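Galactan 1,3-beta-galactosidase (PDB 7BYS) probably hydrolyses the beta-1,3-galactan backbone of arabinogalactans as an exo-acting glycosidase of family 43, with a calcium-binding carbohydrate-binding module attached. Local coordinates at residues E81-F87 / D137-Q142; Q148-L152 / I164-D168; I17-A22 / W33-S39. All coordinates share one frame; numbering follows the deposited sequence. Where two conformers were deposited one is given.

Contact 1 (E81-F87 / D137-Q142); sequences ERPKVIF and DESIFQ
Arg-82 and Asp-137 both place CG beside their own backbone N (chi1 -63° in Arg-82), which brings their side chains together. The Arg-82 chain then runs extended to NE, which forms a long salt bridge with Asp-137 OD1 at 3.5 Å. The guanidinium and carboxylate planes stand 54° apart. A water donates to both Glu-81 OE1 and Asp-137 OD1, and it lies in plane at the guanidinium edge. Glu-81 OE2 is hydrogen-bonded to Tyr-105 OH, and Asp-137 OD2 to Ala-188 N. Glu-138 folds back through its bent chain. Its OE1 comes within 2.7 Å of Arg-82 O, while its OE2 is buried without a partner in the model. Lys-84 passes Glu-138 in the opposite direction and sets CE 3.5 Å from Ser-139 OG. Its NZ then curls back to donate to Pro-83 O at 2.9 Å, and also binds Ala-22 O. The apolar part is Ile-86 against Ile-140. They cross at about a right angle, with CD1 of Ile-86 3.5 Å from CG2 of Ile-140. At the far end the extended Gln-142 donates from NE2 to Phe-87 O at 3.0 Å. Its OE1 reaches Phe-87 N through a second water.

The two strands run 15° from parallel but are too far apart to form one sheet. They are inner strands of adjacent blades of the family 43 five-bladed propeller. Strand 79-88 pairs with 93-101, and strand 138-142 with 150-156. Trp-97 and Leu-152 pack on Ile-140. On strand 242-249, Asn-243 O accepts from Arg-82 NH1, and Gln-242 touches the arginine side chain.

Contact 2 (Q148-L152 / I164-D168); sequences QTAYL and ISRLD
Leu-167 lies against Ala-150 and Leu-152 and forms the apolar centre. Its CD1 meets Ala-150 CB at 3.8 Å, and its CD2 meets Leu-152 CB at 4.1 Å. CG of Leu-167 sits beside its own backbone N (chi1 -55°), and the two methyls divide between the two partners. Trp-97 of strand 93-101, in the neighbouring blade, touches both Leu-152 and Leu-167.

Tyr-151 and Arg-166 lie on the other face of the hairpin. They form a non-hydrogen-bonded antiparallel pair. The ring reaches the aliphatic base of the arginine, with CE2 of Tyr-151 3.9 Å from CB of Arg-166. CG2 of Ile-164 comes to CD2 of the tyrosine from the opposite side of the ring plane, also obliquely. Thr-149 CG2 approaches Arg-166 CD, but only one of two modelled arginine conformers is described, so this touch is less certain.

The backbone bonds form the polar part. Leu-152 and Ser-165 are a hydrogen-bonded pair: Leu-152 N donates to Ser-165 O at 2.8 Å, and Ser-165 N to Leu-152 O at 2.9 Å. Two residues along each strand, Leu-167 N gives Ala-150 O an almost straight bond of 2.8 Å (176° at the hydrogen). The return bond is not direct. A water accepts from Ala-150 N at 3.0 Å and donates to Leu-167 O at 2.9 Å.

The hairpin of strands 150-156 and 161-167 is thus fully paired at Leu-152 and opens where the water enters. The short runs 150-152 and 164-167 lie 137° apart in direction, well short of the 180° of a flat antiparallel pair. The contact is structural packing within one blade. Its direct polar bonds between the two segments are all backbone to backbone; the side chains add apolar packing.

Contact 3 (I17-A22 / W33-S39); sequences IQAHGA and WFGEDKS
Ile-17 lays CG2 over the six-membered ring of Trp-33, 4.1 Å from its centroid. Trp-33 holds its CG anti to the backbone N (chi1 -180°), which carries the indole across to the 17-22 segment.

Gln-18 bends at chi2 (-72°) and brings its amide to the 37-39 turn. Its OE1 accepts from Lys-38 N at 3.0 Å and from His-20 NE2 at 2.9 Å. The two donors come from opposite faces of the amide plane. NE2 of Gln-18 binds Gly-266 O. Asp-37 OD1 lies against Gln-18 CB. It accepts from Ser-39 N, which makes an Asx turn, and also from Ser-39 OG. Asp-37 OD2 has a salt bridge to Arg-61.

Ala-19 puts CB over the same indole face, 3.6 Å from the centroid of the five-membered ring. Its carbonyl O accepts a weak bond from Trp-33 NE1.

His-20 pairs with Glu-36 in a hydrogen-bonded antiparallel bridge. His-20 N donates to Glu-36 O at 3.1 Å, and Glu-36 N donates to His-20 O at 2.7 Å. The imidazole is further fixed by its bond to Gln-18 OE1, which lies in the plane of the ring, and the Lys-38 chain runs by its CD2. The Lys-38 amine then forms a salt bridge with Glu-36 OE1, 2.8 Å from NZ.

At Gly-21 the chain turns a corner with positive phi, and its CA lies beside Glu-36 OE2. Ala-22 follows, with CB 3.4 Å from Trp-33 NE1.

The amide oxygen of Gln-18 ties the histidine ring to the backbone at Lys-38. Lysine and backbone bonds hold Glu-36 in place, and its OE2 accepts a hydrogen bond from Arg-82 N. Glu-36 is therefore consistent with a second-shell residue behind the galactose-binding Arg-82.

In the fold
All three contacts lie in the family 43 domain, a beta-propeller. Contact 1 joins two blades and carries Glu-81, Arg-82 and Asp-137, which bind galactose in another structure of this protein; no sugar is bound here. Gln-242 belongs to the same site, its side chain about 3 Å from that of Arg-82. Contact 3 meets contact 1 from the first blade: Glu-36 OE2 is 2.8 Å from Arg-82 N. Contact 2 continues outward from strand 138-142. Phe-141 O lies 2.8 Å from Tyr-151 N, and Ile-86 CD1 packs 3.5 Å from Ala-150 CB. Contacts 2 and 3 do not touch. Their centres are 24 Å apart, with nearest atoms about 12 Å apart, and contact 1 links them.

Contact 1 (E81-F87 / D137-Q142)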
loop_
_atom_site.group_PDB
_atom_site.type_symbol
_atom_site.label_atom_id
_atom_site.label_comp_id
_atom_site.label_asym_id
_atom_site.label_seq_id
_atom_site.Cartn_x
_atom_site.Cartn_y
_atom_site.Cartn_z
ATOM N N GLU A 81 -0.703 -15.289 2.301
ATOM C CA GLU A 81 -0.589 -13.842 2.394
ATOM C C GLU A 81 0.858 -13.392 2.296
ATOM O O GLU A 81 1.783 -14.119 2.672
ATOM C CB GLU A 81 -1.204 -13.298 3.696
ATOM C CG GLU A 81 -2.744 -13.299 3.655
ATOM C CD GLU A 81 -3.397 -12.905 4.965
ATOM O OE1 GLU A 81 -2.686 -12.661 5.956
ATOM O OE2 GLU A 81 -4.643 -12.845 5.007
ATOM N N ARG A 82 1.026 -12.168 1.807
ATOM C CA ARG A 82 2.298 -11.460 1.814
ATOM C C ARG A 82 3.457 -12.267 1.207
ATOM O O ARG A 82 4.485 -12.458 1.842
ATOM C CB ARG A 82 2.642 -10.960 3.212
ATOM C CG ARG A 82 1.618 -9.941 3.724
ATOM C CD ARG A 82 1.902 -9.474 5.151
ATOM N NE ARG A 82 0.857 -8.549 5.607
ATOM C CZ ARG A 82 0.781 -7.263 5.276
ATOM N NH1 ARG A 82 1.708 -6.690 4.519
ATOM N NH2 ARG A 82 -0.224 -6.532 5.742
ATOM N N PRO A 83 3.304 -12.743 -0.033
ATOM C CA PRO A 83 4.399 -13.483 -0.665
ATOM C C PRO A 83 5.633 -12.603 -0.831
ATOM O O PRO A 83 5.542 -11.388 -1.006
ATOM C CB PRO A 83 3.818 -13.864 -2.029
ATOM C CG PRO A 83 2.851 -12.734 -2.332
ATOM C CD PRO A 83 2.230 -12.418 -0.995
ATOM N N LYS A 84 6.798 -13.241 -0.774
ATOM C CA LYS A 84 8.090 -12.580 -0.937
ATOM C C LYS A 84 8.965 -13.570 -1.692
ATOM O O LYS A 84 8.861 -14.775 -1.460
ATOM C CB LYS A 84 8.731 -12.283 0.444
ATOM C CG LYS A 84 7.865 -11.439 1.396
ATOM C CD LYS A 84 7.793 -9.977 0.982
ATOM C CE LYS A 84 6.673 -9.270 1.745
ATOM N NZ LYS A 84 5.342 -9.339 1.025
ATOM N N VAL A 85 9.785 -13.089 -2.626
ATOM C CA VAL A 85 10.629 -13.966 -3.437
ATOM C C VAL A 85 12.043 -13.406 -3.482
ATOM O O VAL A 85 12.241 -12.213 -3.747
ATOM C CB VAL A 85 10.088 -14.138 -4.871
ATOM C CG1 VAL A 85 10.996 -15.084 -5.665
ATOM C CG2 VAL A 85 8.663 -14.676 -4.865
ATOM N N ILE A 86 13.019 -14.270 -3.208
ATOM C CA ILE A 86 14.429 -13.931 -3.358
ATOM C C ILE A 86 15.131 -15.009 -4.177
ATOM O O ILE A 86 14.708 -16.169 -4.210
ATOM C CB ILE A 86 15.143 -13.705 -2.004
ATOM C CG1 ILE A 86 15.024 -14.933 -1.106
ATOM C CG2 ILE A 86 14.611 -12.448 -1.305
ATOM C CD1 ILE A 86 15.813 -14.794 0.186
ATOM N N PHE A 87 16.218 -14.622 -4.841
ATOM C CA PHE A 87 16.977 -15.544 -5.681
ATOM C C PHE A 87 18.153 -16.109 -4.900
ATOM O O PHE A 87 18.940 -15.356 -4.312
ATOM C CB PHE A 87 17.482 -14.841 -6.939
ATOM C CG PHE A 87 18.274 -15.735 -7.862
ATOM C CD1 PHE A 87 17.654 -16.767 -8.556
ATOM C CD2 PHE A 87 19.636 -15.540 -8.032
ATOM C CE1 PHE A 87 18.386 -17.585 -9.419
ATOM C CE2 PHE A 87 20.369 -16.356 -8.889
ATOM C CZ PHE A 87 19.740 -17.367 -9.582
ATOM N N ASP A 137 2.030 -12.269 9.994
ATOM C CA ASP A 137 2.601 -11.357 9.001
ATOM C C ASP A 137 4.111 -11.557 8.959
ATOM O O ASP A 137 4.765 -11.687 10.001
ATOM C CB ASP A 137 2.366 -9.903 9.408
ATOM C CG ASP A 137 0.992 -9.385 9.049
ATOM O OD1 ASP A 137 0.107 -10.168 8.675
ATOM O OD2 ASP A 137 0.800 -8.167 9.192
ATOM N N GLU A 138 4.669 -11.586 7.754
ATOM C CA GLU A 138 6.097 -11.830 7.608
ATOM C C GLU A 138 6.633 -11.057 6.416
ATOM O O GLU A 138 5.878 -10.587 5.558
ATOM C CB GLU A 138 6.428 -13.330 7.483
ATOM C CG GLU A 138 5.620 -14.118 6.446
ATOM C CD GLU A 138 5.758 -13.602 5.018
ATOM O OE1 GLU A 138 4.716 -13.383 4.385
ATOM O OE2 GLU A 138 6.897 -13.387 4.528
ATOM N N SER A 139 7.956 -10.953 6.366
ATOM C CA SER A 139 8.640 -10.591 5.140
ATOM C C SER A 139 9.956 -11.355 5.093
ATOM O O SER A 139 10.360 -12.004 6.067
ATOM C CB SER A 139 8.834 -9.073 5.049
ATOM O OG SER A 139 9.451 -8.701 3.829
ATOM N N ILE A 140 10.637 -11.251 3.957
ATOM C CA ILE A 140 11.963 -11.831 3.765
ATOM C C ILE A 140 12.876 -10.691 3.366
ATOM O O ILE A 140 12.553 -9.931 2.447
ATOM C CB ILE A 140 11.953 -12.907 2.660
ATOM C CG1 ILE A 140 11.026 -14.070 3.026
ATOM C CG2 ILE A 140 13.383 -13.392 2.351
ATOM C CD1 ILE A 140 11.514 -14.884 4.183
ATOM N N PHE A 141 14.005 -10.558 4.057
ATOM C CA PHE A 141 15.022 -9.577 3.705
ATOM C C PHE A 141 16.288 -10.309 3.280
ATOM O O PHE A 141 16.765 -11.200 3.991
ATOM C CB PHE A 141 15.333 -8.653 4.894
ATOM C CG PHE A 141 16.502 -7.752 4.636
ATOM C CD1 PHE A 141 16.387 -6.692 3.745
ATOM C CD2 PHE A 141 17.740 -8.015 5.208
ATOM C CE1 PHE A 141 17.468 -5.887 3.454
ATOM C CE2 PHE A 141 18.837 -7.206 4.919
ATOM C CZ PHE A 141 18.700 -6.141 4.043
ATOM N N GLN A 142 16.833 -9.934 2.126
ATOM C CA GLN A 142 18.085 -10.491 1.626
ATOM C C GLN A 142 19.169 -9.421 1.720
ATOM O O GLN A 142 19.073 -8.370 1.078
ATOM C CB GLN A 142 17.912 -10.943 0.180
ATOM C CG GLN A 142 19.121 -11.662 -0.401
ATOM C CD GLN A 142 18.862 -12.077 -1.837
ATOM O OE1 GLN A 142 18.401 -11.268 -2.640
ATOM N NE2 GLN A 142 19.117 -13.341 -2.153
HETATM O O HOH W 1 -0.073 -11.895 6.636
HETATM O O HOH W 2 16.915 -11.813 -4.788
#

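Contact 2 (Q148-L152 / I164-D168)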
loop_
_atom_site.group_PDB
_atom_site.type_symbol
_atom_site.label_atom_id
_atom_site.label_comp_id
_atom_site.label_asym_id
_atom_site.label_seq_id
_atom_site.Cartn_x
_atom_site.Cartn_y
_atom_site.Cartn_z
ATOM N N GLN A 148 24.830 -13.299 0.582
ATOM C CA GLN A 148 23.445 -12.862 0.411
ATOM C C GLN A 148 22.566 -13.494 1.485
ATOM O O GLN A 148 21.573 -14.171 1.204
ATOM C CB GLN A 148 22.933 -13.143 -1.001
ATOM C CG GLN A 148 23.763 -12.500 -2.107
ATOM C CD GLN A 148 24.733 -13.471 -2.739
ATOM O OE1 GLN A 148 24.517 -14.682 -2.718
ATOM N NE2 GLN A 148 25.813 -12.945 -3.306
ATOM N N THR A 149 22.973 -13.296 2.736
ATOM C CA THR A 149 22.281 -13.915 3.849
ATOM C C THR A 149 20.862 -13.363 3.930
ATOM O O THR A 149 20.639 -12.153 3.804
ATOM C CB THR A 149 23.041 -13.618 5.141
ATOM O OG1 THR A 149 24.419 -14.000 4.981
ATOM C CG2 THR A 149 22.445 -14.391 6.290
ATOM N N ALA A 150 19.900 -14.258 4.127
ATOM C CA ALA A 150 18.497 -13.884 4.143
ATOM C C ALA A 150 17.894 -14.112 5.524
ATOM O O ALA A 150 18.375 -14.937 6.319
ATOM C CB ALA A 150 17.721 -14.666 3.082
ATOM N N TYR A 151 16.819 -13.365 5.795
ATOM C CA TYR A 151 16.186 -13.328 7.106
ATOM C C TYR A 151 14.673 -13.323 6.967
ATOM O O TYR A 151 14.120 -12.643 6.091
ATOM C CB TYR A 151 16.609 -12.050 7.847
ATOM C CG TYR A 151 18.093 -11.956 8.057
ATOM C CD1 TYR A 151 18.936 -11.517 7.046
ATOM C CD2 TYR A 151 18.656 -12.324 9.274
ATOM C CE1 TYR A 151 20.306 -11.445 7.235
ATOM C CE2 TYR A 151 20.022 -12.245 9.484
ATOM C CZ TYR A 151 20.841 -11.811 8.465
ATOM O OH TYR A 151 22.203 -11.731 8.686
ATOM N N LEU A 152 14.014 -14.092 7.826
ATOM C CA LEU A 152 12.573 -13.998 8.024
ATOM C C LEU A 152 12.293 -12.926 9.073
ATOM O O LEU A 152 12.883 -12.934 10.160
ATOM C CB LEU A 152 12.015 -15.348 8.493
ATOM C CG LEU A 152 10.505 -15.374 8.722
ATOM C CD1 LEU A 152 9.790 -15.254 7.396
ATOM C CD2 LEU A 152 10.079 -16.654 9.453
ATOM N N ILE A 164 13.240 -11.456 14.133
ATOM C CA ILE A 164 14.057 -11.550 12.934
ATOM C C ILE A 164 14.923 -12.784 13.094
ATOM O O ILE A 164 15.590 -12.941 14.124
ATOM C CB ILE A 164 14.939 -10.307 12.763
ATOM C CG1 ILE A 164 14.049 -9.059 12.666
ATOM C CG2 ILE A 164 15.818 -10.463 11.536
ATOM C CD1 ILE A 164 14.827 -7.760 12.592
ATOM N N SER A 165 14.894 -13.672 12.105
ATOM C CA SER A 165 15.650 -14.910 12.214
ATOM C C SER A 165 16.319 -15.214 10.888
ATOM O O SER A 165 15.752 -14.942 9.830
ATOM C CB SER A 165 14.734 -16.063 12.611
ATOM O OG SER A 165 14.192 -15.837 13.904
ATOM N N ARG A 166 17.519 -15.781 10.948
ATOM C CA ARG A 166 18.307 -16.051 9.755
ATOM C C ARG A 166 17.877 -17.353 9.085
ATOM O O ARG A 166 17.581 -18.351 9.754
ATOM C CB ARG A 166 19.787 -16.117 10.142
ATOM C CG ARG A 166 20.743 -16.314 8.978
ATOM C CD ARG A 166 22.188 -15.981 9.360
ATOM N NE ARG A 166 22.585 -16.604 10.621
ATOM C CZ ARG A 166 23.161 -17.797 10.738
ATOM N NH1 ARG A 166 23.465 -18.259 11.945
ATOM N NH2 ARG A 166 23.431 -18.532 9.664
ATOM N N LEU A 167 17.826 -17.337 7.750
ATOM C CA LEU A 167 17.538 -18.527 6.958
ATOM C C LEU A 167 18.819 -19.288 6.660
ATOM O O LEU A 167 19.908 -18.708 6.616
ATOM C CB LEU A 167 16.909 -18.142 5.619
ATOM C CG LEU A 167 15.650 -17.276 5.680
ATOM C CD1 LEU A 167 15.052 -17.144 4.295
ATOM C CD2 LEU A 167 14.656 -17.852 6.665
ATOM N N ASP A 168 18.671 -20.595 6.446
ATOM C CA ASP A 168 19.790 -21.431 6.027
ATOM C C ASP A 168 20.233 -21.058 4.612
ATOM O O ASP A 168 19.631 -20.222 3.933
ATOM C CB ASP A 168 19.457 -22.919 6.192
ATOM C CG ASP A 168 18.353 -23.413 5.250
ATOM O OD1 ASP A 168 18.144 -22.834 4.156
ATOM O OD2 ASP A 168 17.700 -24.426 5.591
HETATM O O HOH W 3 20.669 -17.104 4.314
#

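Contact 3 (I17-A22 / W33-S39)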
loop_
_atom_site.group_PDB
_atom_site.type_symbol
_atom_site.label_atom_id
_atom_site.label_comp_id
_atom_site.label_asym_id
_atom_site.label_seq_id
_atom_site.Cartn_x
_atom_site.Cartn_y
_atom_site.Cartn_z
ATOM N N ILE A 17 -4.925 -4.480 -11.215
ATOM C CA ILE A 17 -3.833 -5.277 -10.664
ATOM C C ILE A 17 -4.301 -5.950 -9.383
ATOM O O ILE A 17 -4.932 -5.311 -8.526
ATOM C CB ILE A 17 -2.614 -4.380 -10.410
ATOM C CG1 ILE A 17 -2.036 -3.911 -11.748
ATOM C CG2 ILE A 17 -1.551 -5.124 -9.585
ATOM C CD1 ILE A 17 -0.968 -2.857 -11.623
ATOM N N GLN A 18 -4.009 -7.248 -9.257
ATOM C CA GLN A 18 -4.370 -8.072 -8.104
ATOM C C GLN A 18 -3.087 -8.623 -7.492
ATOM O O GLN A 18 -2.713 -9.772 -7.738
ATOM C CB GLN A 18 -5.307 -9.188 -8.528
ATOM C CG GLN A 18 -6.685 -8.673 -8.938
ATOM C CD GLN A 18 -7.493 -8.192 -7.758
ATOM O OE1 GLN A 18 -7.130 -8.428 -6.609
ATOM N NE2 GLN A 18 -8.593 -7.500 -8.036
ATOM N N ALA A 19 -2.417 -7.798 -6.695
ATOM C CA ALA A 19 -1.135 -8.162 -6.092
ATOM C C ALA A 19 -1.017 -7.489 -4.722
ATOM O O ALA A 19 -0.125 -6.689 -4.444
ATOM C CB ALA A 19 0.013 -7.811 -7.037
ATOM N N HIS A 20 -1.969 -7.786 -3.842
ATOM C CA HIS A 20 -1.976 -7.224 -2.497
ATOM C C HIS A 20 -0.927 -7.910 -1.627
ATOM O O HIS A 20 -0.528 -9.045 -1.884
ATOM C CB HIS A 20 -3.386 -7.364 -1.929
ATOM C CG HIS A 20 -4.452 -6.972 -2.912
ATOM N ND1 HIS A 20 -4.876 -5.670 -3.064
ATOM C CD2 HIS A 20 -5.144 -7.703 -3.821
ATOM C CE1 HIS A 20 -5.797 -5.613 -4.011
ATOM N NE2 HIS A 20 -5.987 -6.835 -4.483
ATOM N N GLY A 21 -0.466 -7.207 -0.599
ATOM C CA GLY A 21 0.604 -7.770 0.215
ATOM C C GLY A 21 1.907 -7.908 -0.553
ATOM O O GLY A 21 2.597 -8.937 -0.425
ATOM N N ALA A 22 2.277 -6.871 -1.313
ATOM C CA ALA A 22 3.326 -6.916 -2.335
ATOM C C ALA A 22 4.626 -7.536 -1.846
ATOM O O ALA A 22 5.102 -7.246 -0.745
ATOM C CB ALA A 22 3.650 -5.486 -2.768
ATOM N N TRP A 33 6.520 -8.119 -9.458
ATOM C CA TRP A 33 5.604 -7.820 -8.366
ATOM C C TRP A 33 4.754 -9.061 -8.139
ATOM O O TRP A 33 3.976 -9.453 -9.014
ATOM C CB TRP A 33 4.774 -6.595 -8.754
ATOM C CG TRP A 33 3.766 -6.134 -7.734
ATOM C CD1 TRP A 33 3.494 -6.689 -6.511
ATOM C CD2 TRP A 33 2.886 -5.006 -7.869
ATOM N NE1 TRP A 33 2.494 -5.970 -5.885
ATOM C CE2 TRP A 33 2.101 -4.939 -6.700
ATOM C CE3 TRP A 33 2.673 -4.056 -8.882
ATOM C CZ2 TRP A 33 1.135 -3.945 -6.503
ATOM C CZ3 TRP A 33 1.714 -3.078 -8.690
ATOM C CH2 TRP A 33 0.950 -3.028 -7.514
ATOM N N PHE A 34 4.947 -9.703 -6.988
ATOM C CA PHE A 34 4.139 -10.827 -6.548
ATOM C C PHE A 34 3.137 -10.339 -5.519
ATOM O O PHE A 34 3.441 -9.462 -4.714
ATOM C CB PHE A 34 5.010 -11.888 -5.875
ATOM C CG PHE A 34 6.093 -12.425 -6.751
ATOM C CD1 PHE A 34 7.339 -11.827 -6.788
ATOM C CD2 PHE A 34 5.865 -13.536 -7.536
ATOM C CE1 PHE A 34 8.347 -12.321 -7.608
ATOM C CE2 PHE A 34 6.870 -14.031 -8.362
ATOM C CZ PHE A 34 8.103 -13.424 -8.400
ATOM N N GLY A 35 1.949 -10.926 -5.522
ATOM C CA GLY A 35 0.999 -10.511 -4.511
ATOM C C GLY A 35 -0.177 -11.451 -4.448
ATOM O O GLY A 35 -0.264 -12.432 -5.191
ATOM N N GLU A 36 -1.087 -11.132 -3.531
ATOM C CA GLU A 36 -2.321 -11.896 -3.367
ATOM C C GLU A 36 -3.339 -11.476 -4.422
ATOM O O GLU A 36 -3.663 -10.292 -4.550
ATOM C CB GLU A 36 -2.904 -11.627 -1.980
ATOM C CG GLU A 36 -1.919 -11.835 -0.847
ATOM C CD GLU A 36 -2.230 -10.967 0.357
ATOM O OE1 GLU A 36 -3.324 -10.364 0.406
ATOM O OE2 GLU A 36 -1.377 -10.846 1.251
ATOM N N ASP A 37 -3.877 -12.455 -5.159
ATOM C CA ASP A 37 -4.977 -12.191 -6.086
ATOM C C ASP A 37 -6.270 -12.234 -5.285
ATOM O O ASP A 37 -6.659 -13.284 -4.775
ATOM C CB ASP A 37 -4.977 -13.243 -7.192
ATOM C CG ASP A 37 -6.048 -13.004 -8.245
ATOM O OD1 ASP A 37 -6.994 -12.229 -8.003
ATOM O OD2 ASP A 37 -5.949 -13.607 -9.334
ATOM N N LYS A 38 -6.936 -11.094 -5.154
ATOM C CA LYS A 38 -8.179 -11.031 -4.397
ATOM C C LYS A 38 -9.354 -10.663 -5.297
ATOM O O LYS A 38 -10.320 -10.061 -4.840
ATOM C CB LYS A 38 -8.048 -10.066 -3.220
ATOM C CG LYS A 38 -7.001 -10.520 -2.205
ATOM C CD LYS A 38 -6.867 -9.555 -1.027
ATOM C CE LYS A 38 -6.915 -10.298 0.316
ATOM N NZ LYS A 38 -5.940 -11.435 0.419
ATOM N N SER A 39 -9.298 -11.053 -6.574
ATOM C CA SER A 39 -10.263 -10.551 -7.549
ATOM C C SER A 39 -11.689 -11.008 -7.279
ATOM O O SER A 39 -12.623 -10.414 -7.827
ATOM C CB SER A 39 -9.856 -10.948 -8.964
ATOM O OG SER A 39 -9.746 -12.349 -9.050
#